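Local coordinates for protein iodotyrosine deiodinase (Thermotoga neapolitana, PDB 6TYK) that catalyses the reductive removal of iodide, bromide or chloride from halotyrosines, using FMN as cofactor and working as a homodimer of the nitroreductase family, at residues A[25-28]-A[29-32]; A[67-70]-A[71-75]; A[145-149]-A[150-154]. All coordinates share one frame; numbering follows the deposited sequence.

Contact 1 of 3, residues A[25-28]-A[29-32]; sequences EDLI and YSLK
Lys32 crosses Ile28 at a slant, its CE 3.5 Å from Ile28 CG2, and carries its ammonium on to the carboxylate of Glu25, almost two helical turns back. The lysine chain is extended beyond CG, while Glu25 has CG opposite its backbone N (chi1 -167°) and then bends at chi2 (49°), which swings the carboxylate forward along the helix. The two side chains meet at about a right angle, and the salt bridge is long: Lys32 NZ to Glu25 OE2 is 3.4 Å, a weak hydrogen bond. Long, flexible residues suit this i to i+7 reach. Ile28 presents CG2 to the lysine methylenes and CD1 to its other neighbour, Leu31 CD1, at 4.1 Å.

On another side of the helix Ser30 turns its hydroxyl back to the carbonyl of Leu27 in the preceding turn. In this conformer, with chi1 at 82°, OG sits between N and the carbonyl carbon and donates to Leu27 O at 2.8 Å, in the carbonyl plane and on a lone pair. The same oxygen also accepts Leu31 N at 3.2 Å. Serine is small enough for this buried place. Tyr29 takes the regular bond from its N to Glu25 O, while its ring leads away from the preceding turn.

Within helix 24-35, Ser30 faces Leu124, Ala127 and Leu128 of helix 113-130, and Tyr29 makes a cation-pi contact with Lys131. Ile28 and Leu31 also pack on Val181 of the second subunit, while Leu27 and Leu31 rest on strands 46-51 and 100-107.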
loop_
_atom_site.group_PDB
_atom_site.type_symbol
_atom_site.label_atom_id
_atom_site.label_comp_id
_atom_site.label_asym_id
_atom_site.label_seq_id
_atom_site.Cartn_x
_atom_site.Cartn_y
_atom_site.Cartn_z
ATOM N N GLU A 25 -22.474 2.116 6.485
ATOM C CA GLU A 25 -21.682 1.163 7.260
ATOM C C GLU A 25 -20.790 0.259 6.404
ATOM O O GLU A 25 -19.742 -0.177 6.860
ATOM C CB GLU A 25 -22.562 0.325 8.192
ATOM C CG GLU A 25 -21.765 -0.452 9.239
ATOM C CD GLU A 25 -20.741 0.415 9.965
ATOM O OE1 GLU A 25 -21.043 1.597 10.245
ATOM O OE2 GLU A 25 -19.629 -0.088 10.249
ATOM N N ASP A 26 -21.198 -0.016 5.168
ATOM C CA ASP A 26 -20.380 -0.829 4.268
ATOM C C ASP A 26 -19.083 -0.109 3.912
ATOM O O ASP A 26 -18.005 -0.704 3.884
ATOM C CB ASP A 26 -21.155 -1.196 3.002
ATOM C CG ASP A 26 -22.288 -2.154 3.278
ATOM O OD1 ASP A 26 -22.162 -2.968 4.216
ATOM O OD2 ASP A 26 -23.306 -2.088 2.562
ATOM N N LEU A 27 -19.191 1.186 3.650
ATOM C CA LEU A 27 -18.009 1.986 3.392
ATOM C C LEU A 27 -17.159 2.114 4.652
ATOM O O LEU A 27 -15.939 1.924 4.621
ATOM C CB LEU A 27 -18.417 3.368 2.889
ATOM C CG LEU A 27 -17.274 4.344 2.633
ATOM C CD1 LEU A 27 -16.249 3.750 1.675
ATOM C CD2 LEU A 27 -17.821 5.665 2.101
ATOM N N ILE A 28 -17.808 2.437 5.766
ATOM C CA ILE A 28 -17.104 2.575 7.038
ATOM C C ILE A 28 -16.371 1.295 7.434
ATOM O O ILE A 28 -15.266 1.360 7.961
ATOM C CB ILE A 28 -18.047 3.019 8.177
ATOM C CG1 ILE A 28 -18.609 4.414 7.882
ATOM C CG2 ILE A 28 -17.313 3.006 9.517
ATOM C CD1 ILE A 28 -17.552 5.486 7.764
ATOM N N TYR A 29 -16.981 0.139 7.173
ATOM C CA TYR A 29 -16.316 -1.144 7.406
ATOM C C TYR A 29 -14.941 -1.175 6.750
ATOM O O TYR A 29 -13.958 -1.595 7.353
ATOM C CB TYR A 29 -17.162 -2.300 6.857
ATOM C CG TYR A 29 -16.416 -3.616 6.804
ATOM C CD1 TYR A 29 -16.296 -4.412 7.937
ATOM C CD2 TYR A 29 -15.832 -4.064 5.623
ATOM C CE1 TYR A 29 -15.616 -5.609 7.900
ATOM C CE2 TYR A 29 -15.146 -5.258 5.580
ATOM C CZ TYR A 29 -15.044 -6.026 6.721
ATOM O OH TYR A 29 -14.366 -7.219 6.692
ATOM N N SER A 30 -14.872 -0.730 5.504
ATOM C CA SER A 30 -13.621 -0.776 4.754
ATOM C C SER A 30 -12.580 0.140 5.379
ATOM O O SER A 30 -11.389 -0.175 5.394
ATOM C CB SER A 30 -13.833 -0.445 3.262
ATOM O OG SER A 30 -13.898 0.956 2.992
ATOM N N LEU A 31 -13.030 1.275 5.907
ATOM C CA LEU A 31 -12.115 2.199 6.564
ATOM C C LEU A 31 -11.605 1.586 7.858
ATOM O O LEU A 31 -10.444 1.747 8.221
ATOM C CB LEU A 31 -12.793 3.532 6.853
ATOM C CG LEU A 31 -13.388 4.214 5.622
ATOM C CD1 LEU A 31 -13.847 5.594 6.010
ATOM C CD2 LEU A 31 -12.401 4.286 4.457
ATOM N N LYS A 32 -12.478 0.872 8.553
ATOM C CA LYS A 32 -12.103 0.227 9.814
ATOM C C LYS A 32 -11.061 -0.864 9.576
ATOM O O LYS A 32 -10.116 -1.015 10.343
ATOM C CB LYS A 32 -13.341 -0.345 10.490
ATOM C CG LYS A 32 -14.213 0.732 11.104
ATOM C CD LYS A 32 -15.475 0.140 11.694
ATOM C CE LYS A 32 -16.323 1.204 12.364
ATOM N NZ LYS A 32 -17.569 0.618 12.924
#

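Contact 2 of 3, residues A[67-70]-A[71-75]; sequences SEKT and FYENV. With IYR (3-iodo-tyrosine), chain D.
Glu68 sets CG opposite its carbonyl carbon (chi1 -66°) and bends at chi2 (-67°), which folds its carboxylate forward beside Phe71, whose CG stands opposite its backbone N (chi1 166°). The two side chains point the same way, and Glu68 OE1 comes within 3.6 Å of Phe71 CD2, obliquely to the ring. Tyr72, one residue on, sends its ring past the backbone of Glu68: Glu68 O lies at the ring edge, 3.2 Å from Tyr72 CD1, and also accepts the helical bond from Tyr72 N.

These groups converge on the amino acid end of 3-iodo-tyrosine. The ligand N donates to Glu68 OE2 at 2.8 Å, and Tyr72 OH donates to the ligand carboxylate O at 2.6 Å, with that oxygen near the plane of the tyrosine ring. Phe71 adds an apolar contact, its CE2 3.9 Å from the ligand CB. An acid, a phenol and a plain ring thus match the amine, carboxylate and methylene of the substrate.

On the outer side, Lys69 and Glu73 form an i to i+4 salt bridge, Lys69 NZ to Glu73 OE2 2.9 Å, the ammonium meeting the oxygen nearly head-on to its C-O bond. The lysine bend at chi4 and the extended glutamate bring the ammonium to one carboxylate oxygen.

Glu68 OE2 has a second bond, with Tyr138 OH of the same pocket, which would help fix the carboxylate; the ligand is also hydrogen-bonded to Lys92 NZ and to Met41 N of the second subunit. Pairing acid with amine and phenol with carboxylate suggests recognition of a zwitterion, consistent with the weak activity on 2-iodophenol.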
loop_
_atom_site.group_PDB
_atom_site.type_symbol
_atom_site.label_atom_id
_atom_site.label_comp_id
_atom_site.label_asym_id
_atom_site.label_seq_id
_atom_site.Cartn_x
_atom_site.Cartn_y
_atom_site.Cartn_z
ATOM N N SER A 67 -8.197 18.416 -16.480
ATOM C CA SER A 67 -6.818 18.001 -16.294
ATOM C C SER A 67 -6.509 16.781 -17.161
ATOM O O SER A 67 -5.458 16.715 -17.801
ATOM C CB SER A 67 -6.570 17.690 -14.812
ATOM O OG SER A 67 -5.233 17.302 -14.558
ATOM N N GLU A 68 -7.430 15.820 -17.183
ATOM C CA GLU A 68 -7.261 14.623 -18.004
ATOM C C GLU A 68 -7.236 14.969 -19.483
ATOM O O GLU A 68 -6.459 14.401 -20.243
ATOM C CB GLU A 68 -8.377 13.606 -17.737
ATOM C CG GLU A 68 -8.384 13.000 -16.338
ATOM C CD GLU A 68 -7.190 12.111 -16.055
ATOM O OE1 GLU A 68 -6.248 12.064 -16.884
ATOM O OE2 GLU A 68 -7.208 11.456 -14.995
ATOM N N LYS A 69 -8.084 15.899 -19.904
ATOM C CA LYS A 69 -8.146 16.236 -21.319
ATOM C C LYS A 69 -6.794 16.734 -21.807
ATOM O O LYS A 69 -6.315 16.338 -22.864
ATOM C CB LYS A 69 -9.220 17.282 -21.575
ATOM C CG LYS A 69 -9.556 17.431 -23.036
ATOM C CD LYS A 69 -10.801 18.269 -23.212
ATOM C CE LYS A 69 -11.180 18.372 -24.672
ATOM N NZ LYS A 69 -10.167 19.169 -25.413
ATOM N N THR A 70 -6.176 17.597 -21.014
ATOM C CA THR A 70 -4.867 18.138 -21.344
ATOM C C THR A 70 -3.831 17.015 -21.324
ATOM O O THR A 70 -2.968 16.921 -22.200
ATOM C CB THR A 70 -4.475 19.235 -20.345
ATOM O OG1 THR A 70 -5.430 20.302 -20.420
ATOM C CG2 THR A 70 -3.093 19.774 -20.646
ATOM N N PHE A 71 -3.937 16.155 -20.317
ATOM C CA PHE A 71 -3.052 15.004 -20.198
ATOM C C PHE A 71 -3.128 14.111 -21.436
ATOM O O PHE A 71 -2.102 13.740 -22.006
ATOM C CB PHE A 71 -3.395 14.216 -18.931
ATOM C CG PHE A 71 -2.774 12.847 -18.871
ATOM C CD1 PHE A 71 -1.459 12.680 -18.470
ATOM C CD2 PHE A 71 -3.514 11.724 -19.200
ATOM C CE1 PHE A 71 -0.891 11.418 -18.413
ATOM C CE2 PHE A 71 -2.955 10.465 -19.134
ATOM C CZ PHE A 71 -1.642 10.311 -18.741
ATOM N N TYR A 72 -4.340 13.777 -21.866
ATOM C CA TYR A 72 -4.517 12.919 -23.037
ATOM C C TYR A 72 -3.998 13.551 -24.328
ATOM O O TYR A 72 -3.569 12.849 -25.240
ATOM C CB TYR A 72 -5.979 12.476 -23.176
ATOM C CG TYR A 72 -6.278 11.247 -22.353
ATOM C CD1 TYR A 72 -6.644 11.349 -21.022
ATOM C CD2 TYR A 72 -6.143 9.984 -22.901
ATOM C CE1 TYR A 72 -6.897 10.224 -20.270
ATOM C CE2 TYR A 72 -6.393 8.859 -22.162
ATOM C CZ TYR A 72 -6.768 8.982 -20.845
ATOM O OH TYR A 72 -7.013 7.853 -20.103
ATOM N N GLU A 73 -4.020 14.878 -24.388
ATOM C CA GLU A 73 -3.487 15.602 -25.540
ATOM C C GLU A 73 -1.958 15.617 -25.568
ATOM O O GLU A 73 -1.355 15.827 -26.621
ATOM C CB GLU A 73 -4.023 17.037 -25.555
ATOM C CG GLU A 73 -5.528 17.126 -25.747
ATOM C CD GLU A 73 -6.070 18.522 -25.502
ATOM O OE1 GLU A 73 -5.294 19.393 -25.054
ATOM O OE2 GLU A 73 -7.274 18.746 -25.754
ATOM N N ASN A 74 -1.336 15.388 -24.417
ATOM C CA ASN A 74 0.115 15.531 -24.296
ATOM C C ASN A 74 0.871 14.247 -23.967
ATOM O O ASN A 74 2.071 14.148 -24.238
ATOM C CB ASN A 74 0.451 16.599 -23.254
ATOM C CG ASN A 74 0.047 17.986 -23.698
ATOM O OD1 ASN A 74 0.255 18.363 -24.851
ATOM N ND2 ASN A 74 -0.538 18.754 -22.788
ATOM N N VAL A 75 0.182 13.270 -23.388
ATOM C CA VAL A 75 0.844 12.047 -22.948
ATOM C C VAL A 75 1.477 11.307 -24.126
ATOM O O VAL A 75 0.925 11.269 -25.223
ATOM C CB VAL A 75 -0.113 11.103 -22.180
ATOM C CG1 VAL A 75 -1.171 10.537 -23.110
ATOM C CG2 VAL A 75 0.675 9.978 -21.502
HETATM N N IYR D . -5.573 9.126 -14.909
HETATM C CA IYR D . -5.778 8.826 -16.303
HETATM C CB IYR D . -4.772 7.861 -16.953
HETATM C CC IYR D . -4.539 6.576 -16.237
HETATM C CD IYR D . -3.406 6.441 -15.435
HETATM C CE IYR D . -3.112 5.255 -14.761
HETATM I IE IYR D . -1.469 5.178 -13.595
HETATM C CF IYR D . -3.974 4.166 -14.916
HETATM O OF IYR D . -3.763 2.965 -14.300
HETATM C CG IYR D . -5.129 4.279 -15.713
HETATM C CH IYR D . -5.395 5.471 -16.378
HETATM C C IYR D . -7.162 8.259 -16.568
HETATM O O IYR D . -7.703 8.046 -17.653
HETATM O OXT IYR D . -7.867 7.963 -15.449
#

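Contact 3 of 3, residues A[145-149]-A[150-154]; sequences EVEKL and VNTPS
Thr152 closes on Glu147 at the end of helix 143-149, where a Schellman motif with Asn151 as its C-prime residue stops the helix. Two backbone bonds define it. Thr152 N reaches back to Glu147 O at 3.0 Å, fairly straight with an N-H...O angle of 167°, and Asn151 N donates to Lys148 O at 3.1 Å from above the carbonyl plane. Asn151 has positive phi (59°), a left-handed conformation that asparagine tolerates better than most residues with a CB. Val150 N, by contrast, divides itself between weak bonds to Val146 O and Glu147 O.

The side-chain hydrogen bond across the turn comes from Thr152 itself. Its OG1 stands opposite the carbonyl carbon (chi1 -56°) and donates to Glu147 O at 2.8 Å, so one carbonyl takes both the amide and the hydroxyl of the same residue. Threonine suits the position because its hydroxyl, one bond from CB, reaches the carbonyl that its own amide already binds. The Glu147 side chain, extended beyond CG, is hydrogen-bonded through OE2 to Leu158 N.

The van der Waals contacts are modest. Glu147 CB lies 3.8 Å from Thr152 CB where the two side chains pass at a slant. Val150, buried, tucks CG2 against Glu147 O at 3.5 Å. Its backbone is hydrogen-bonded to the second subunit, and Thr152 and Pro153 pack on Phe186 of that subunit; Val146 and Leu149 lie on helix 54-74.

A water bridges the turn, donating to Thr152 O at 2.8 Å and, more weakly, to Glu147 O at 3.4 Å.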
loop_
_atom_site.group_PDB
_atom_site.type_symbol
_atom_site.label_atom_id
_atom_site.label_comp_id
_atom_site.label_asym_id
_atom_site.label_seq_id
_atom_site.Cartn_x
_atom_site.Cartn_y
_atom_site.Cartn_z
ATOM N N GLU A 145 -5.826 21.107 -7.467
ATOM C CA GLU A 145 -7.115 21.737 -7.718
ATOM C C GLU A 145 -8.241 21.029 -6.969
ATOM O O GLU A 145 -9.148 21.668 -6.449
ATOM C CB GLU A 145 -7.399 21.810 -9.223
ATOM C CG GLU A 145 -6.431 22.723 -9.966
ATOM C CD GLU A 145 -6.533 22.605 -11.478
ATOM O OE1 GLU A 145 -6.875 21.509 -11.974
ATOM O OE2 GLU A 145 -6.271 23.613 -12.171
ATOM N N VAL A 146 -8.170 19.705 -6.894
ATOM C CA VAL A 146 -9.169 18.949 -6.156
ATOM C C VAL A 146 -9.018 19.226 -4.666
ATOM O O VAL A 146 -10.007 19.404 -3.957
ATOM C CB VAL A 146 -9.075 17.439 -6.457
ATOM C CG1 VAL A 146 -10.056 16.671 -5.592
ATOM C CG2 VAL A 146 -9.342 17.185 -7.939
ATOM N N GLU A 147 -7.774 19.292 -4.198
ATOM C CA GLU A 147 -7.512 19.613 -2.799
ATOM C C GLU A 147 -8.163 20.926 -2.396
ATOM O O GLU A 147 -8.736 21.034 -1.314
ATOM C CB GLU A 147 -6.011 19.690 -2.531
ATOM C CG GLU A 147 -5.330 18.339 -2.419
ATOM C CD GLU A 147 -3.865 18.475 -2.067
ATOM O OE1 GLU A 147 -3.351 19.607 -2.076
ATOM O OE2 GLU A 147 -3.217 17.459 -1.782
ATOM N N LYS A 148 -8.074 21.921 -3.273
ATOM C CA LYS A 148 -8.621 23.235 -2.966
ATOM C C LYS A 148 -10.144 23.185 -2.909
ATOM O O LYS A 148 -10.763 23.856 -2.079
ATOM C CB LYS A 148 -8.152 24.275 -3.991
ATOM C CG LYS A 148 -8.654 25.688 -3.730
ATOM C CD LYS A 148 -8.267 26.614 -4.866
ATOM C CE LYS A 148 -8.896 27.988 -4.704
ATOM N NZ LYS A 148 -8.758 28.799 -5.941
ATOM N N LEU A 149 -10.742 22.384 -3.789
ATOM C CA LEU A 149 -12.196 22.255 -3.835
ATOM C C LEU A 149 -12.771 21.790 -2.511
ATOM O O LEU A 149 -13.884 22.162 -2.147
ATOM C CB LEU A 149 -12.629 21.281 -4.932
ATOM C CG LEU A 149 -12.611 21.783 -6.365
ATOM C CD1 LEU A 149 -13.053 20.652 -7.282
ATOM C CD2 LEU A 149 -13.533 22.980 -6.496
ATOM N N VAL A 150 -12.016 20.965 -1.795
ATOM C CA VAL A 150 -12.518 20.395 -0.548
ATOM C C VAL A 150 -11.867 21.033 0.683
ATOM O O VAL A 150 -11.986 20.523 1.797
ATOM C CB VAL A 150 -12.412 18.843 -0.518
ATOM C CG1 VAL A 150 -13.227 18.230 -1.660
ATOM C CG2 VAL A 150 -10.963 18.391 -0.589
ATOM N N ASN A 151 -11.187 22.156 0.472
ATOM C CA ASN A 151 -10.577 22.908 1.566
ATOM C C ASN A 151 -9.564 22.082 2.352
ATOM O O ASN A 151 -9.544 22.104 3.585
ATOM C CB ASN A 151 -11.653 23.446 2.507
ATOM C CG ASN A 151 -12.722 24.232 1.779
ATOM O OD1 ASN A 151 -12.438 24.959 0.831
ATOM N ND2 ASN A 151 -13.963 24.084 2.220
ATOM N N THR A 152 -8.724 21.349 1.633
ATOM C CA THR A 152 -7.721 20.501 2.257
ATOM C C THR A 152 -6.761 21.342 3.085
ATOM O O THR A 152 -6.213 22.330 2.590
ATOM C CB THR A 152 -6.922 19.747 1.189
ATOM O OG1 THR A 152 -7.825 19.016 0.357
ATOM C CG2 THR A 152 -5.939 18.785 1.827
ATOM N N PRO A 153 -6.556 20.962 4.353
ATOM C CA PRO A 153 -5.568 21.673 5.171
ATOM C C PRO A 153 -4.161 21.402 4.653
ATOM O O PRO A 153 -3.919 20.363 4.048
ATOM C CB PRO A 153 -5.758 21.078 6.570
ATOM C CG PRO A 153 -6.452 19.803 6.377
ATOM C CD PRO A 153 -7.222 19.872 5.088
ATOM N N SER A 154 -3.245 22.329 4.901
ATOM C CA SER A 154 -1.881 22.214 4.404
ATOM C C SER A 154 -1.172 20.965 4.924
ATOM O O SER A 154 -0.223 20.484 4.310
ATOM C CB SER A 154 -1.079 23.458 4.787
ATOM O OG SER A 154 -1.023 23.601 6.194
HETATM O O HOH W 1 -7.105 23.594 0.224
#

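Along the chain the contacts come in series, contact 1 in helix 24-35, contact 2 in the last turns of helix 54-74 and contact 3 where helix 143-149 gives way to the loop before strand 156-165. All belong to the nitroreductase fold. Contacts 1 and 2 are on opposite sides of the chain's centre, their own centres 34 Å apart. Contact 3 is 23 Å from contact 1 and 22 Å from contact 2, centre to centre, although its nearest atoms come within about 5 Å of contact 2. Contacts 1 and 3 both meet the second subunit. Contact 3 packs on helix 54-74, which carries contact 2, and the substrate there also meets the second subunit, so substrate site and dimer are linked.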